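Local coordinates for protein methylmalonyl-CoA carboxyltransferase 5S subunit (Propionibacterium freudenreichii subsp. shermanii, PDB 1RQB) that transfers a carboxyl group from the biotin of the 1.3S subunit to pyruvate, yielding oxaloacetate, as the cobalt-binding 5S component of transcarboxylase, at residues G51-I56 with K92-S97; N80-E85 with D447-T452; Q100-G105 with R135-M140; V118-V123 with M150-K155; I253-L258 with K288-F293. All coordinates share one frame; numbering follows the deposited sequence.

Contact 1 of 5, residues G51-I56 with K92-S97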
# COMPACT_ATOMS: atom_id res chain seq x y z
N GLY A 51 -8.70 -21.91 11.52
CA GLY A 51 -7.41 -22.53 11.26
C GLY A 51 -6.18 -21.68 11.55
O GLY A 51 -5.07 -22.20 11.64
N ALA A 52 -6.36 -20.37 11.74
CA ALA A 52 -5.22 -19.49 12.00
C ALA A 52 -5.18 -19.06 13.47
O ALA A 52 -4.22 -18.41 13.90
CB ALA A 52 -5.31 -18.24 11.10
N CYS A 53 -6.19 -19.43 14.24
CA CYS A 53 -6.28 -18.97 15.64
C CYS A 53 -5.08 -19.40 16.49
O CYS A 53 -4.58 -18.61 17.29
CB CYS A 53 -7.59 -19.45 16.27
SG CYS A 53 -9.02 -18.47 15.73
N ALA A 54 -4.63 -20.64 16.36
CA ALA A 54 -3.49 -21.09 17.18
C ALA A 54 -2.26 -20.22 16.89
O ALA A 54 -1.57 -19.80 17.82
CB ALA A 54 -3.18 -22.57 16.89
N ASP A 55 -2.00 -19.93 15.62
CA ASP A 55 -0.83 -19.10 15.28
C ASP A 55 -1.04 -17.66 15.73
O ASP A 55 -0.10 -17.02 16.21
CB ASP A 55 -0.56 -19.18 13.78
CG ASP A 55 -0.00 -20.54 13.38
OD1 ASP A 55 0.92 -21.02 14.07
OD2 ASP A 55 -0.49 -21.11 12.39
N ILE A 56 -2.25 -17.13 15.58
CA ILE A 56 -2.53 -15.76 16.01
C ILE A 56 -2.29 -15.63 17.51
O ILE A 56 -1.66 -14.69 17.99
CB ILE A 56 -4.00 -15.36 15.67
CG1 ILE A 56 -4.12 -15.16 14.16
CG2 ILE A 56 -4.41 -14.10 16.44
CD1 ILE A 56 -5.54 -14.87 13.66
N LYS A 92 -11.95 -19.87 23.22
CA LYS A 92 -11.42 -21.23 23.43
C LYS A 92 -10.17 -21.49 22.58
O LYS A 92 -9.22 -22.10 23.06
CB LYS A 92 -12.51 -22.25 23.08
CG LYS A 92 -12.06 -23.69 23.10
CD LYS A 92 -13.21 -24.64 22.78
CE LYS A 92 -13.88 -24.32 21.44
NZ LYS A 92 -12.92 -24.23 20.30
N LEU A 93 -10.15 -21.02 21.34
CA LEU A 93 -9.01 -21.28 20.46
C LEU A 93 -7.85 -20.32 20.69
O LEU A 93 -6.74 -20.57 20.23
CB LEU A 93 -9.45 -21.22 18.99
CG LEU A 93 -10.49 -22.28 18.60
CD1 LEU A 93 -10.90 -22.08 17.15
CD2 LEU A 93 -9.91 -23.67 18.82
N MSE A 94 -8.08 -19.20 21.38
CA MSE A 94 -6.99 -18.25 21.66
C MSE A 94 -7.03 -17.90 23.14
O MSE A 94 -7.23 -16.75 23.52
CB MSE A 94 -7.17 -17.00 20.79
CG MSE A 94 -7.25 -17.32 19.31
SE MSE A 94 -7.31 -15.73 18.18
CE MSE A 94 -9.14 -15.14 18.55
N PRO A 95 -6.80 -18.90 24.01
CA PRO A 95 -6.83 -18.70 25.47
C PRO A 95 -5.80 -17.76 26.09
O PRO A 95 -5.99 -17.27 27.21
CB PRO A 95 -6.68 -20.12 26.00
CG PRO A 95 -5.74 -20.73 25.01
CD PRO A 95 -6.31 -20.25 23.68
N ASN A 96 -4.71 -17.47 25.40
CA ASN A 96 -3.67 -16.61 25.98
C ASN A 96 -3.73 -15.18 25.43
O ASN A 96 -2.88 -14.36 25.77
CB ASN A 96 -2.30 -17.18 25.66
CG ASN A 96 -2.19 -18.64 26.03
OD1 ASN A 96 -2.36 -19.01 27.20
ND2 ASN A 96 -1.91 -19.49 25.05
N SER A 97 -4.74 -14.86 24.63
CA SER A 97 -4.77 -13.53 24.01
C SER A 97 -5.83 -12.61 24.63
O SER A 97 -6.83 -13.07 25.18
CB SER A 97 -5.09 -13.66 22.52
OG SER A 97 -4.25 -14.59 21.89
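M94, whose side chain crosses to C53 and I56, has its own carbonyl oxygen held by two donors. S97 N approaches M94 O at 3.3 Å in a weak bond that closes the type I turn M94-S97, and NH2 of R91 binds the same oxygen. R91 NH2 also bonds to S97 O, so one arginine nitrogen joins both ends of the turn. From this fixed backbone the selenomethionine M94 reaches over helix 53-58. Its CG lies 3.6 Å from C53 O and stays within touching distance of C53 CB. Chi1 of -56°, with the chain straight at chi2 (-175°), carries the selenium to 3.8 Å from I56 CG2. C53 SG stands 4.1 Å from M94 SE, so the two residues, three apart on one helix, both touch the heavy atom. Within that helix turn, I56 N bonds to A52 O at 2.9 Å. In the last turn of helix 83-93, L93 sets its CB 3.7 Å from C53 CB. Helix 53-58 precedes strand 63-68 of the TIM barrel and helix 83-93 follows it, after helix 71-77; M94 is the first residue to leave helical geometry at the end of helix 83-93. I56, M94 and S97 all rest on V64 of that strand, and L32 of helix 31-39 covers I56 and M94. Polar ties lie at the turn: the carboxylate of D57 takes S97 OG on one oxygen and N96 ND2 on the other. The side chain of the substrate-binding R33 is about 10 Å from that of M94.

Contact 2 of 5, residues N80-E85 with D447-T452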
# COMPACT_ATOMS: atom_id res chain seq x y z
N ASN A 80 -25.87 -17.04 8.75
CA ASN A 80 -26.67 -17.94 9.60
C ASN A 80 -25.79 -18.46 10.74
O ASN A 80 -25.79 -19.65 11.05
CB ASN A 80 -27.22 -19.13 8.79
CG ASN A 80 -28.26 -19.92 9.57
OD1 ASN A 80 -29.24 -19.36 10.06
ND2 ASN A 80 -28.05 -21.23 9.70
N GLU A 81 -25.06 -17.55 11.36
CA GLU A 81 -24.14 -17.92 12.45
C GLU A 81 -24.50 -17.13 13.72
O GLU A 81 -24.85 -15.95 13.65
CB GLU A 81 -22.71 -17.57 12.03
CG GLU A 81 -21.66 -17.92 13.06
CD GLU A 81 -20.26 -17.59 12.58
OE1 GLU A 81 -20.09 -17.31 11.37
OE2 GLU A 81 -19.32 -17.63 13.41
N ASP A 82 -24.44 -17.79 14.87
CA ASP A 82 -24.73 -17.09 16.13
C ASP A 82 -23.45 -16.36 16.55
O ASP A 82 -22.43 -17.00 16.80
CB ASP A 82 -25.13 -18.10 17.22
CG ASP A 82 -25.70 -17.42 18.45
OD1 ASP A 82 -25.27 -16.29 18.77
OD2 ASP A 82 -26.59 -18.02 19.11
N PRO A 83 -23.49 -15.02 16.62
CA PRO A 83 -22.30 -14.24 17.00
C PRO A 83 -21.72 -14.65 18.36
O PRO A 83 -20.51 -14.58 18.58
CB PRO A 83 -22.81 -12.80 17.04
CG PRO A 83 -24.08 -12.82 16.24
CD PRO A 83 -24.68 -14.17 16.53
N TRP A 84 -22.58 -15.07 19.28
CA TRP A 84 -22.11 -15.47 20.61
C TRP A 84 -21.33 -16.79 20.52
O TRP A 84 -20.40 -17.02 21.29
CB TRP A 84 -23.31 -15.58 21.58
CG TRP A 84 -24.03 -14.26 21.77
CD1 TRP A 84 -25.14 -13.82 21.10
CD2 TRP A 84 -23.65 -13.19 22.65
NE1 TRP A 84 -25.48 -12.56 21.51
CE2 TRP A 84 -24.58 -12.14 22.46
CE3 TRP A 84 -22.61 -13.00 23.58
CZ2 TRP A 84 -24.51 -10.93 23.17
CZ3 TRP A 84 -22.54 -11.81 24.28
CH2 TRP A 84 -23.49 -10.78 24.07
N GLU A 85 -21.68 -17.65 19.58
CA GLU A 85 -20.94 -18.91 19.44
C GLU A 85 -19.56 -18.61 18.85
O GLU A 85 -18.57 -19.26 19.18
CB GLU A 85 -21.70 -19.87 18.52
CG GLU A 85 -21.00 -21.21 18.29
CD GLU A 85 -20.96 -22.08 19.53
OE1 GLU A 85 -20.45 -23.23 19.43
OE2 GLU A 85 -21.43 -21.64 20.60
N ASP A 447 -30.20 -14.77 27.55
CA ASP A 447 -30.16 -13.30 27.44
C ASP A 447 -29.46 -12.94 26.13
O ASP A 447 -29.75 -11.91 25.52
CB ASP A 447 -29.40 -12.68 28.62
CG ASP A 447 -30.13 -12.84 29.95
OD1 ASP A 447 -31.35 -13.12 29.95
OD2 ASP A 447 -29.48 -12.68 31.00
N GLU A 448 -28.54 -13.80 25.70
CA GLU A 448 -27.83 -13.56 24.43
C GLU A 448 -28.83 -13.46 23.28
O GLU A 448 -28.70 -12.59 22.41
CB GLU A 448 -26.82 -14.67 24.13
CG GLU A 448 -25.56 -14.69 24.99
CD GLU A 448 -25.72 -15.40 26.33
OE1 GLU A 448 -24.68 -15.71 26.95
OE2 GLU A 448 -26.87 -15.64 26.77
N ASP A 449 -29.83 -14.34 23.26
CA ASP A 449 -30.84 -14.35 22.21
C ASP A 449 -31.76 -13.14 22.35
O ASP A 449 -32.22 -12.59 21.35
CB ASP A 449 -31.66 -15.65 22.26
CG ASP A 449 -31.22 -16.67 21.20
OD1 ASP A 449 -30.05 -16.65 20.77
OD2 ASP A 449 -32.07 -17.51 20.81
N VAL A 450 -32.06 -12.72 23.58
CA VAL A 450 -32.89 -11.52 23.75
C VAL A 450 -32.13 -10.31 23.21
O VAL A 450 -32.70 -9.43 22.57
CB VAL A 450 -33.25 -11.28 25.25
CG1 VAL A 450 -34.04 -9.99 25.42
CG2 VAL A 450 -34.06 -12.47 25.79
N LEU A 451 -30.82 -10.29 23.43
CA LEU A 451 -29.98 -9.20 22.91
C LEU A 451 -30.02 -9.22 21.38
O LEU A 451 -30.13 -8.17 20.74
CB LEU A 451 -28.54 -9.34 23.42
CG LEU A 451 -28.39 -9.02 24.90
CD1 LEU A 451 -27.07 -9.53 25.44
CD2 LEU A 451 -28.52 -7.51 25.10
N THR A 452 -29.94 -10.41 20.79
CA THR A 452 -29.98 -10.48 19.33
C THR A 452 -31.29 -9.86 18.82
O THR A 452 -31.30 -9.13 17.84
CB THR A 452 -29.85 -11.93 18.82
OG1 THR A 452 -28.54 -12.42 19.15
CG2 THR A 452 -30.03 -12.00 17.30
O HOH W 1 -28.30 -14.99 19.28
O HOH W 2 -27.36 -17.38 21.59
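Apolar packing centres on the indole of W84, which lies against E448. The CB of E448 sits 3.5 Å from the centroid of the five-membered ring and 6° off its normal, a CH-pi contact, while E448 CG comes 3.4 Å from W84 CD2 over the same face. A bend at chi2 (84°) then turns the E448 carboxylate away, its plane perpendicular to the indole, and OE1 finds N129. L451 CD1 meets W84 CZ2 obliquely at 3.7 Å. Among the hydrogen bonds, D82 OD1 caps helix 83-93 by accepting W84 N at 3.0 Å. At the indole edge T452 OG1 lies in the ring plane; Y72 OH bonds to both T452 OG1 and W84 NE1. Water links the segments: one molecule is 2.6 Å from T452 OG1 and also lies within bonding reach of D449 OD1, and a second, 2.7 Å from D82 OD2, is likewise within reach of D449 OD1. As for charge, D82 OD2 and D449 OD1 stand 4.1 Å apart, a repulsion probably relieved by R467, whose NH1 makes salt bridges to both. A leucine in place of W84 would probably leave Y72 without its indole partner and open a gap beneath E448. W84 also touches K125 and S126 of helix 116-128, and P83 packs against helix 71-77, where the barrel's helix 83-93 meets helix 447-455 of the conserved carboxylase region.

Contact 3 of 5, residues Q100-G105 with R135-M140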
# COMPACT_ATOMS: atom_id res chain seq x y z
N GLN A 100 -10.49 -8.37 21.70
CA GLN A 100 -10.95 -6.97 21.66
C GLN A 100 -12.15 -6.85 20.71
O GLN A 100 -12.24 -7.57 19.72
CB GLN A 100 -9.80 -6.10 21.17
CG GLN A 100 -10.08 -4.62 21.11
CD GLN A 100 -8.81 -3.80 20.90
OE1 GLN A 100 -7.79 -4.06 21.54
NE2 GLN A 100 -8.87 -2.81 20.02
N MSE A 101 -13.07 -5.95 21.05
CA MSE A 101 -14.24 -5.70 20.19
C MSE A 101 -14.43 -4.19 20.05
O MSE A 101 -13.88 -3.41 20.82
CB MSE A 101 -15.53 -6.27 20.80
CG MSE A 101 -16.03 -5.53 22.06
SE MSE A 101 -17.85 -6.06 22.60
CE MSE A 101 -18.76 -5.69 20.92
N LEU A 102 -15.20 -3.81 19.04
CA LEU A 102 -15.57 -2.41 18.78
C LEU A 102 -17.05 -2.30 19.15
O LEU A 102 -17.87 -3.07 18.64
CB LEU A 102 -15.38 -2.06 17.29
CG LEU A 102 -15.76 -0.62 16.94
CD1 LEU A 102 -14.75 0.33 17.58
CD2 LEU A 102 -15.79 -0.41 15.42
N LEU A 103 -17.38 -1.37 20.03
CA LEU A 103 -18.76 -1.20 20.51
C LEU A 103 -19.16 0.27 20.38
O LEU A 103 -18.48 1.14 20.93
CB LEU A 103 -18.83 -1.63 21.98
CG LEU A 103 -20.21 -1.61 22.64
CD1 LEU A 103 -21.11 -2.65 21.97
CD2 LEU A 103 -20.05 -1.90 24.12
N ARG A 104 -20.27 0.56 19.70
CA ARG A 104 -20.65 1.96 19.47
C ARG A 104 -21.47 2.54 20.62
O ARG A 104 -22.61 2.96 20.45
CB ARG A 104 -21.37 2.08 18.12
CG ARG A 104 -21.58 3.54 17.66
CD ARG A 104 -21.98 3.64 16.19
NE ARG A 104 -23.26 3.02 15.86
CZ ARG A 104 -24.38 3.70 15.66
NH1 ARG A 104 -24.38 5.03 15.75
NH2 ARG A 104 -25.50 3.07 15.34
N GLY A 105 -20.87 2.57 21.80
CA GLY A 105 -21.52 3.15 22.97
C GLY A 105 -22.96 2.77 23.27
O GLY A 105 -23.30 1.59 23.32
N ARG A 135 -13.40 -1.48 22.95
CA ARG A 135 -13.15 -0.16 22.37
C ARG A 135 -14.51 0.51 22.18
O ARG A 135 -15.28 0.15 21.29
CB ARG A 135 -12.40 -0.27 21.04
CG ARG A 135 -12.21 1.07 20.32
CD ARG A 135 -11.33 0.93 19.08
NE ARG A 135 -9.95 0.62 19.45
CZ ARG A 135 -8.99 0.28 18.58
NH1 ARG A 135 -9.27 0.20 17.28
NH2 ARG A 135 -7.76 0.06 19.01
N VAL A 136 -14.83 1.45 23.06
CA VAL A 136 -16.14 2.12 23.03
C VAL A 136 -16.03 3.43 22.25
O VAL A 136 -15.17 4.25 22.55
CB VAL A 136 -16.63 2.43 24.46
CG1 VAL A 136 -18.05 2.98 24.42
CG2 VAL A 136 -16.58 1.16 25.32
N PHE A 137 -16.88 3.62 21.24
CA PHE A 137 -16.81 4.87 20.48
C PHE A 137 -18.21 5.44 20.21
O PHE A 137 -19.23 4.79 20.42
CB PHE A 137 -16.02 4.68 19.16
CG PHE A 137 -16.84 4.11 18.02
CD1 PHE A 137 -17.23 4.93 16.97
CD2 PHE A 137 -17.20 2.77 17.99
CE1 PHE A 137 -17.98 4.42 15.90
CE2 PHE A 137 -17.95 2.25 16.93
CZ PHE A 137 -18.34 3.07 15.88
N ASP A 138 -18.22 6.69 19.78
CA ASP A 138 -19.46 7.39 19.40
C ASP A 138 -19.18 8.12 18.09
O ASP A 138 -18.19 8.85 17.98
CB ASP A 138 -19.88 8.39 20.47
CG ASP A 138 -21.16 9.11 20.10
OD1 ASP A 138 -22.24 8.49 20.19
OD2 ASP A 138 -21.08 10.29 19.70
N ALA A 139 -20.06 7.94 17.12
CA ALA A 139 -19.91 8.51 15.77
C ALA A 139 -19.81 10.04 15.80
O ALA A 139 -19.25 10.63 14.87
CB ALA A 139 -21.07 8.07 14.88
N MSE A 140 -20.31 10.69 16.84
CA MSE A 140 -20.24 12.16 16.88
C MSE A 140 -19.22 12.63 17.92
O MSE A 140 -19.07 13.82 18.16
CB MSE A 140 -21.62 12.73 17.22
CG MSE A 140 -22.71 12.23 16.29
SE MSE A 140 -23.68 13.68 15.48
CE MSE A 140 -24.73 14.19 17.03
O HOH W 3 -22.72 6.69 17.44
O HOH W 4 -23.12 5.79 20.58
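F137 turns its ring back on L102 and R104 because chi1 of 83° puts CG in the crowded position between backbone N and carbonyl carbon. L102, with CG opposite its own N (chi1 180°), brings CD1 to 3.5 Å from F137 CD2. R104 runs its CG over one ring face, 4.0 Å from the centroid and 24° off the normal, a CH-pi contact. A serine at F137 would probably leave L102 and the R104 methylenes without that surface, freeing the arginine arm to move. Beneath, parallel pairing is regular: R135 N bonds to M101 O, L103 N to R135 O at 2.9 Å, and F137 N to L103 O at 3.0 Å. Above the R135 guanidinium lies Q100 NE2, 3.2 Å from NH2; both are donors, so they do not bond to each other. Q100 is held through OE1 by S63 OG, and R135 through NE by Q161 OE1 and through NH1 by the carboxylate of D250. A water 2.9 Å from R104 NH1 also takes A139 N, and another lies within bonding distance of both R104 O and D138 OD1. These adjacent parallel strands belong to a beta-alpha-beta unit of the TIM barrel, their C-terminal ends facing the site where R135 touches the cobalt ligand H226.

Contact 4 of 5, residues V118-V123 with M150-K155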
# COMPACT_ATOMS: atom_id res chain seq x y z
N VAL A 118 -30.11 -2.22 28.98
CA VAL A 118 -29.74 -3.10 27.86
C VAL A 118 -28.22 -3.04 27.66
O VAL A 118 -27.58 -4.05 27.39
CB VAL A 118 -30.43 -2.67 26.55
CG1 VAL A 118 -30.06 -3.64 25.41
CG2 VAL A 118 -31.94 -2.64 26.75
N VAL A 119 -27.66 -1.84 27.79
CA VAL A 119 -26.20 -1.67 27.65
C VAL A 119 -25.50 -2.48 28.74
O VAL A 119 -24.52 -3.18 28.49
CB VAL A 119 -25.82 -0.17 27.77
CG1 VAL A 119 -24.30 -0.01 27.76
CG2 VAL A 119 -26.45 0.62 26.63
N ASP A 120 -26.03 -2.42 29.97
CA ASP A 120 -25.43 -3.16 31.09
C ASP A 120 -25.41 -4.66 30.79
O ASP A 120 -24.39 -5.32 30.97
CB ASP A 120 -26.20 -2.93 32.39
CG ASP A 120 -25.76 -1.68 33.13
OD1 ASP A 120 -24.52 -1.50 33.30
OD2 ASP A 120 -26.63 -0.87 33.55
N ARG A 121 -26.54 -5.19 30.34
CA ARG A 121 -26.65 -6.63 30.06
C ARG A 121 -25.76 -7.06 28.90
O ARG A 121 -25.18 -8.14 28.94
CB ARG A 121 -28.09 -7.02 29.78
CG ARG A 121 -28.97 -6.93 31.03
CD ARG A 121 -30.38 -7.34 30.71
NE ARG A 121 -31.24 -7.39 31.90
CZ ARG A 121 -31.34 -8.44 32.70
NH1 ARG A 121 -30.64 -9.55 32.46
NH2 ARG A 121 -32.16 -8.41 33.74
N PHE A 122 -25.65 -6.23 27.86
CA PHE A 122 -24.82 -6.61 26.71
C PHE A 122 -23.35 -6.70 27.12
O PHE A 122 -22.66 -7.67 26.82
CB PHE A 122 -24.94 -5.58 25.58
CG PHE A 122 -24.15 -5.96 24.34
CD1 PHE A 122 -24.75 -6.68 23.31
CD2 PHE A 122 -22.80 -5.64 24.24
CE1 PHE A 122 -24.00 -7.09 22.19
CE2 PHE A 122 -22.03 -6.05 23.11
CZ PHE A 122 -22.65 -6.78 22.09
N VAL A 123 -22.88 -5.68 27.81
CA VAL A 123 -21.47 -5.66 28.25
C VAL A 123 -21.20 -6.83 29.20
O VAL A 123 -20.19 -7.51 29.08
CB VAL A 123 -21.13 -4.31 28.91
CG1 VAL A 123 -19.76 -4.37 29.55
CG2 VAL A 123 -21.20 -3.22 27.86
N MSE A 150 -18.88 2.32 29.20
CA MSE A 150 -17.56 2.20 29.82
C MSE A 150 -17.65 1.90 31.32
O MSE A 150 -16.79 1.21 31.86
CB MSE A 150 -16.75 3.45 29.56
CG MSE A 150 -16.47 3.53 28.10
SE MSE A 150 -14.84 4.37 27.89
CE MSE A 150 -15.64 6.04 27.74
N ALA A 151 -18.67 2.42 31.98
CA ALA A 151 -18.84 2.11 33.41
C ALA A 151 -19.17 0.62 33.55
O ALA A 151 -18.73 -0.05 34.48
CB ALA A 151 -19.96 2.95 34.01
N ALA A 152 -19.96 0.12 32.60
CA ALA A 152 -20.34 -1.30 32.61
C ALA A 152 -19.10 -2.16 32.36
O ALA A 152 -18.96 -3.25 32.91
CB ALA A 152 -21.40 -1.56 31.54
N VAL A 153 -18.18 -1.67 31.52
CA VAL A 153 -16.96 -2.44 31.26
C VAL A 153 -16.10 -2.51 32.52
O VAL A 153 -15.54 -3.55 32.85
CB VAL A 153 -16.16 -1.82 30.08
CG1 VAL A 153 -14.80 -2.48 29.96
CG2 VAL A 153 -16.95 -2.01 28.79
N LYS A 154 -16.01 -1.39 33.24
CA LYS A 154 -15.22 -1.35 34.48
C LYS A 154 -15.86 -2.25 35.53
O LYS A 154 -15.18 -2.93 36.29
CB LYS A 154 -15.12 0.09 35.02
CG LYS A 154 -14.45 1.07 34.06
CD LYS A 154 -13.05 0.59 33.67
CE LYS A 154 -12.15 0.44 34.89
NZ LYS A 154 -10.82 -0.16 34.57
N LYS A 155 -17.19 -2.26 35.56
CA LYS A 155 -17.93 -3.11 36.52
C LYS A 155 -17.56 -4.58 36.27
O LYS A 155 -17.38 -5.35 37.21
CB LYS A 155 -19.44 -2.94 36.33
CG LYS A 155 -20.27 -3.84 37.26
CD LYS A 155 -21.77 -3.74 36.99
CE LYS A 155 -22.28 -2.32 37.17
NZ LYS A 155 -23.77 -2.25 37.13
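V123 and A152 form the tight part of this helix pair, while D120 and K155 form its looser outer margin. V123 CG1, opposite the backbone N (chi1 171°), reaches over the backbone of A152, 3.6 Å from its carbonyl carbon. The same methyl touches V153 CG2 at 3.7 Å, and the A152 methyl sits 3.8 Å from V123 CG1. An alanine at this point lets the backbones close up: D120 CA and A152 CA are 5.6 Å apart, and the segment axes come within 9.0 Å, crossing at -40°. Helices 116-128 and 144-155 are consecutive outer helices of the TIM barrel, running the same general way and backing onto strands 99-103 and 133-136, where V123 rests on L103 and V153 on F134. Toward solvent the contact thins. D120 OD1 touches the A152 methyl at 3.6 Å but faces K155 NZ at 4.0 Å, a long salt bridge whose two side chains meet at about a right angle. D120 OD2 is better engaged, bonding to H148 NE2 one turn before A152 on helix 144-155. K155 is exposed, and its chain bends at chi3 and brings NZ toward D120.

Contact 5 of 5, residues I253-L258 with K288-F293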
# COMPACT_ATOMS: atom_id res chain seq x y z
N ILE A 253 -2.74 -8.56 8.94
CA ILE A 253 -1.77 -9.45 8.29
C ILE A 253 -1.69 -9.07 6.81
O ILE A 253 -2.70 -8.78 6.17
CB ILE A 253 -2.15 -10.94 8.52
CG1 ILE A 253 -0.90 -11.83 8.39
CG2 ILE A 253 -3.26 -11.35 7.58
CD1 ILE A 253 0.15 -11.60 9.48
N SER A 254 -0.48 -9.11 6.25
CA SER A 254 -0.20 -8.60 4.89
C SER A 254 -1.10 -9.16 3.78
O SER A 254 -1.38 -8.44 2.83
CB SER A 254 1.28 -8.77 4.54
OG SER A 254 1.66 -10.13 4.44
N SER A 255 -1.55 -10.41 3.85
CA SER A 255 -2.39 -10.94 2.77
C SER A 255 -3.83 -10.40 2.84
O SER A 255 -4.64 -10.64 1.95
CB SER A 255 -2.41 -12.48 2.81
OG SER A 255 -2.61 -12.95 4.13
N MSE A 256 -4.14 -9.65 3.89
CA MSE A 256 -5.47 -9.06 4.08
C MSE A 256 -5.30 -7.59 4.46
O MSE A 256 -5.93 -7.13 5.42
CB MSE A 256 -6.17 -9.74 5.25
CG MSE A 256 -6.33 -11.22 5.12
SE MSE A 256 -7.89 -11.53 4.05
CE MSE A 256 -9.24 -11.25 5.43
N SER A 257 -4.48 -6.85 3.71
CA SER A 257 -4.18 -5.45 4.06
C SER A 257 -4.25 -4.53 2.85
O SER A 257 -4.44 -4.97 1.71
CB SER A 257 -2.77 -5.37 4.65
OG SER A 257 -1.80 -5.64 3.64
N LEU A 258 -4.08 -3.23 3.13
CA LEU A 258 -4.05 -2.12 2.17
C LEU A 258 -5.43 -1.77 1.62
O LEU A 258 -6.43 -2.41 1.94
CB LEU A 258 -3.05 -2.40 1.04
CG LEU A 258 -1.62 -2.59 1.56
CD1 LEU A 258 -0.66 -2.71 0.38
CD2 LEU A 258 -1.22 -1.43 2.44
N LYS A 288 2.91 -17.88 8.88
CA LYS A 288 1.87 -18.93 8.81
C LYS A 288 0.48 -18.29 8.71
O LYS A 288 -0.38 -18.78 7.98
CB LYS A 288 1.91 -19.83 10.06
CG LYS A 288 3.20 -20.60 10.24
CD LYS A 288 3.10 -21.50 11.47
CE LYS A 288 4.40 -22.22 11.76
NZ LYS A 288 4.92 -22.98 10.58
N ILE A 289 0.26 -17.22 9.44
CA ILE A 289 -1.05 -16.54 9.39
C ILE A 289 -1.24 -15.94 8.00
O ILE A 289 -2.31 -16.04 7.40
CB ILE A 289 -1.11 -15.42 10.46
CG1 ILE A 289 -0.94 -16.04 11.85
CG2 ILE A 289 -2.44 -14.65 10.37
CD1 ILE A 289 -0.54 -15.04 12.93
N ARG A 290 -0.18 -15.31 7.49
CA ARG A 290 -0.24 -14.68 6.17
C ARG A 290 -0.63 -15.71 5.10
O ARG A 290 -1.53 -15.47 4.29
CB ARG A 290 1.12 -14.10 5.78
CG ARG A 290 1.07 -13.41 4.44
CD ARG A 290 2.43 -12.90 4.02
NE ARG A 290 3.32 -13.99 3.64
CZ ARG A 290 3.44 -14.44 2.40
NH1 ARG A 290 2.71 -13.89 1.43
NH2 ARG A 290 4.29 -15.43 2.12
N ASP A 291 0.07 -16.84 5.09
CA ASP A 291 -0.16 -17.90 4.10
C ASP A 291 -1.57 -18.47 4.24
O ASP A 291 -2.23 -18.81 3.26
CB ASP A 291 0.89 -19.00 4.25
CG ASP A 291 2.24 -18.61 3.66
OD1 ASP A 291 2.33 -17.50 3.09
OD2 ASP A 291 3.21 -19.40 3.76
N HIS A 292 -2.04 -18.55 5.47
CA HIS A 292 -3.39 -19.07 5.71
C HIS A 292 -4.42 -18.20 4.98
O HIS A 292 -5.26 -18.71 4.23
CB HIS A 292 -3.72 -19.05 7.20
CG HIS A 292 -5.12 -19.49 7.49
ND1 HIS A 292 -5.46 -20.82 7.63
CD2 HIS A 292 -6.27 -18.80 7.60
CE1 HIS A 292 -6.77 -20.92 7.81
NE2 HIS A 292 -7.28 -19.71 7.79
N PHE A 293 -4.37 -16.90 5.21
CA PHE A 293 -5.38 -16.02 4.59
C PHE A 293 -5.11 -15.80 3.10
O PHE A 293 -6.04 -15.50 2.35
CB PHE A 293 -5.49 -14.71 5.36
CG PHE A 293 -6.18 -14.87 6.69
CD1 PHE A 293 -5.45 -14.94 7.87
CD2 PHE A 293 -7.56 -15.08 6.74
CE1 PHE A 293 -6.08 -15.23 9.09
CE2 PHE A 293 -8.21 -15.37 7.95
CZ PHE A 293 -7.46 -15.45 9.13
O HOH W 5 1.09 -10.81 1.66
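S255 OG donates to R290 O at 2.7 Å, in the carbonyl plane and on a lone pair, with a C=O...O angle of 120°. Chi1 of 46° swings the hydroxyl between backbone N and carbonyl carbon and so toward the helix. Beside it, I253 CG1 packs 3.8 Å from I289 CG2 and also covers R290 N. M256 CG lies 3.6 Å from F293 CB; its selenium is 5.4 Å from the ring centroid and 55° off the normal, an oblique Met-aromatic contact. S254 OG lies close against R290 CD, while its main polar partner is E266. A water 2.9 Å from S254 OG reaches R290 NH1 only weakly. In the second shell, M256 N bonds to I253 O at 2.8 Å and S257 OG to S254 O, keeping the loop curled; E29 holds I253 N. H292 CD2 lies over the centre of the F293 ring, and H292 NE2 bonds to D48 O. V309 of the second subunit packs on S254. One directional hydroxyl bond amid apolar packing thus ties this loop, which follows barrel strand 248-251 and whose M256 touches the substrate-binding H36, to helix 283-296.

Contact 3 lies deepest, its centre about 7 Å from that of the chain, with the side chain of L102 about 6 Å from the cobalt ion; the other four are set farther out. Contact 4 backs directly onto it: M150 touches V136 and F122 touches L103, their centres 12 Å apart. Contact 2 continues outward, L451 and W84 both packing on F122, so three contacts form a chain from barrel strand to carboxylase-domain helix. Contacts 1 and 5 pair separately: A52 touches H292 and F293, and D55 touches I289, with centres 15 Å apart. Helix 83-93 serves contacts 1 and 2 at its two ends. The M256 side chain of contact 5 stands about 13 Å from the cobalt.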